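Local coordinates for protein kallikrein-10 (Homo sapiens, PDB 5LPF) that belongs to the kallikrein subfamily of secreted trypsin-like serine proteases and has a tumor-suppressor role in breast and prostate cancer, at residues A[64-69]-A[108-113]. Residues are numbered along the deposited sequence; the frame is centred on the assembly and turned at random.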
loop_
_atom_site.group_PDB
_atom_site.type_symbol
_atom_site.label_atom_id
_atom_site.label_comp_id
_atom_site.label_asym_id
_atom_site.label_seq_id
_atom_site.Cartn_x
_atom_site.Cartn_y
_atom_site.Cartn_z
ATOM N N GLY A 64 12.796 3.500 -17.722
ATOM C CA GLY A 64 12.152 3.660 -16.439
ATOM C C GLY A 64 12.573 4.937 -15.736
ATOM O O GLY A 64 13.542 5.603 -16.106
ATOM N N GLU A 65 11.819 5.259 -14.691
ATOM C CA GLU A 65 12.108 6.462 -13.928
ATOM C C GLU A 65 13.363 6.231 -13.101
ATOM O O GLU A 65 14.433 6.755 -13.428
ATOM C CB GLU A 65 10.929 6.831 -13.026
ATOM C CG GLU A 65 10.217 8.116 -13.418
ATOM C CD GLU A 65 11.074 9.353 -13.213
ATOM O OE1 GLU A 65 12.124 9.257 -12.540
ATOM O OE2 GLU A 65 10.698 10.426 -13.728
ATOM N N GLN A 66 13.255 5.422 -12.052
ATOM C CA GLN A 66 14.413 5.062 -11.250
ATOM C C GLN A 66 14.253 3.622 -10.805
ATOM O O GLN A 66 13.201 3.246 -10.281
ATOM C CB GLN A 66 14.559 5.961 -10.021
ATOM C CG GLN A 66 15.047 7.350 -10.328
ATOM C CD GLN A 66 14.641 8.313 -9.246
ATOM O OE1 GLN A 66 15.309 8.452 -8.222
ATOM N NE2 GLN A 66 13.469 8.894 -9.415
ATOM N N LEU A 67 15.298 2.830 -10.997
ATOM C CA LEU A 67 15.270 1.408 -10.702
ATOM C C LEU A 67 16.269 1.172 -9.584
ATOM O O LEU A 67 17.449 1.514 -9.720
ATOM C CB LEU A 67 15.625 0.569 -11.931
ATOM C CG LEU A 67 14.915 0.820 -13.264
ATOM C CD1 LEU A 67 15.551 -0.035 -14.345
ATOM C CD2 LEU A 67 13.422 0.544 -13.178
ATOM N N ARG A 68 15.797 0.616 -8.477
ATOM C CA ARG A 68 16.655 0.343 -7.340
ATOM C C ARG A 68 16.485 -1.109 -6.938
ATOM O O ARG A 68 15.398 -1.685 -7.041
ATOM C CB ARG A 68 16.345 1.246 -6.132
ATOM C CG ARG A 68 16.628 2.729 -6.326
ATOM C CD ARG A 68 18.101 3.031 -6.553
ATOM N NE ARG A 68 18.349 4.470 -6.508
ATOM C CZ ARG A 68 18.139 5.296 -7.526
ATOM N NH1 ARG A 68 17.671 4.828 -8.675
ATOM N NH2 ARG A 68 18.388 6.592 -7.395
ATOM N N ARG A 69 17.580 -1.689 -6.481
ATOM C CA ARG A 69 17.580 -2.995 -5.856
ATOM C C ARG A 69 17.410 -2.834 -4.356
ATOM O O ARG A 69 17.827 -1.833 -3.769
ATOM C CB ARG A 69 18.866 -3.746 -6.173
ATOM C CG ARG A 69 19.087 -3.955 -7.650
ATOM C CD ARG A 69 19.854 -5.233 -7.858
ATOM N NE ARG A 69 19.112 -6.383 -7.357
ATOM C CZ ARG A 69 18.799 -7.445 -8.089
ATOM N NH1 ARG A 69 18.119 -8.443 -7.547
ATOM N NH2 ARG A 69 19.180 -7.514 -9.357
ATOM N N GLY A 108 12.292 14.458 -6.030
ATOM C CA GLY A 108 11.823 15.442 -6.980
ATOM C C GLY A 108 10.337 15.316 -7.240
ATOM O O GLY A 108 9.673 14.433 -6.702
ATOM N N PRO A 109 9.792 16.165 -8.116
ATOM C CA PRO A 109 8.332 16.150 -8.323
ATOM C C PRO A 109 7.829 14.801 -8.795
ATOM O O PRO A 109 6.768 14.323 -8.369
ATOM C CB PRO A 109 8.126 17.242 -9.381
ATOM C CG PRO A 109 9.417 17.253 -10.149
ATOM C CD PRO A 109 10.495 16.957 -9.141
ATOM N N ARG A 110 8.604 14.180 -9.682
ATOM C CA ARG A 110 8.328 12.841 -10.180
ATOM C C ARG A 110 8.287 11.817 -9.054
ATOM O O ARG A 110 7.399 10.957 -9.016
ATOM C CB ARG A 110 9.419 12.482 -11.184
ATOM C CG ARG A 110 10.686 13.306 -10.921
ATOM C CD ARG A 110 11.930 12.719 -11.554
ATOM N NE ARG A 110 12.681 11.853 -10.645
ATOM C CZ ARG A 110 13.578 12.295 -9.767
ATOM N NH1 ARG A 110 14.228 11.448 -8.984
ATOM N NH2 ARG A 110 13.827 13.590 -9.666
ATOM N N VAL A 111 9.263 11.870 -8.151
ATOM C CA VAL A 111 9.497 10.828 -7.159
ATOM C C VAL A 111 9.734 11.495 -5.810
ATOM O O VAL A 111 10.755 12.167 -5.619
ATOM C CB VAL A 111 10.683 9.931 -7.540
ATOM C CG1 VAL A 111 10.925 8.875 -6.477
ATOM C CG2 VAL A 111 10.440 9.290 -8.893
ATOM N N ARG A 112 8.827 11.272 -4.863
ATOM C CA ARG A 112 9.011 11.713 -3.488
ATOM C C ARG A 112 8.392 10.690 -2.558
ATOM O O ARG A 112 7.549 9.884 -2.958
ATOM C CB ARG A 112 8.333 13.055 -3.153
ATOM C CG ARG A 112 8.477 14.175 -4.127
ATOM C CD ARG A 112 7.115 14.648 -4.626
ATOM N NE ARG A 112 6.260 15.131 -3.543
ATOM C CZ ARG A 112 5.061 15.677 -3.724
ATOM N NH1 ARG A 112 4.566 15.809 -4.948
ATOM N NH2 ARG A 112 4.355 16.091 -2.681
ATOM N N ALA A 113 8.808 10.746 -1.301
ATOM C CA ALA A 113 8.190 9.891 -0.313
ATOM C C ALA A 113 6.770 10.378 -0.047
ATOM O O ALA A 113 6.406 11.514 -0.367
ATOM C CB ALA A 113 9.005 9.884 0.980
#
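A salt bridge between Glu65, in the loop leading into strand 66-75 of the N-terminal barrel of the trypsin fold, and Arg110 links that loop to the long connection to the second barrel. Glu65 OE1 lies 3.3 Å from Arg110 NE, at the edge of the guanidinium. The hydrogen bond in this pair is weak and bent, with an N-H...O angle of 134°. The carboxylate and guanidinium planes are only 16° apart. Glu65 OE2 lies instead against the aliphatic part of the arginine, 3.4 Å from Arg110 CD. Glu65 is poorly ordered, so this link is probably loose. A methionine in place of Arg110 would probably leave the Glu65 carboxylate without its positive partner across this contact. Strand 66-75 pairs antiparallel with strand 51-54 in this six-stranded barrel, and Gln66 and Val111 both touch Val54 there. The Gln66 chain runs extended beyond CG and crosses the arginine at about a right angle. Its OE1 accepts a hydrogen bond from Val106 N, in the same connection. Its NE2 gives a weak hydrogen bond to Glu65 OE1 at 3.4 Å. Val111 has CG2 anti to its carbonyl carbon, which places this methyl beside Gln66 NE2.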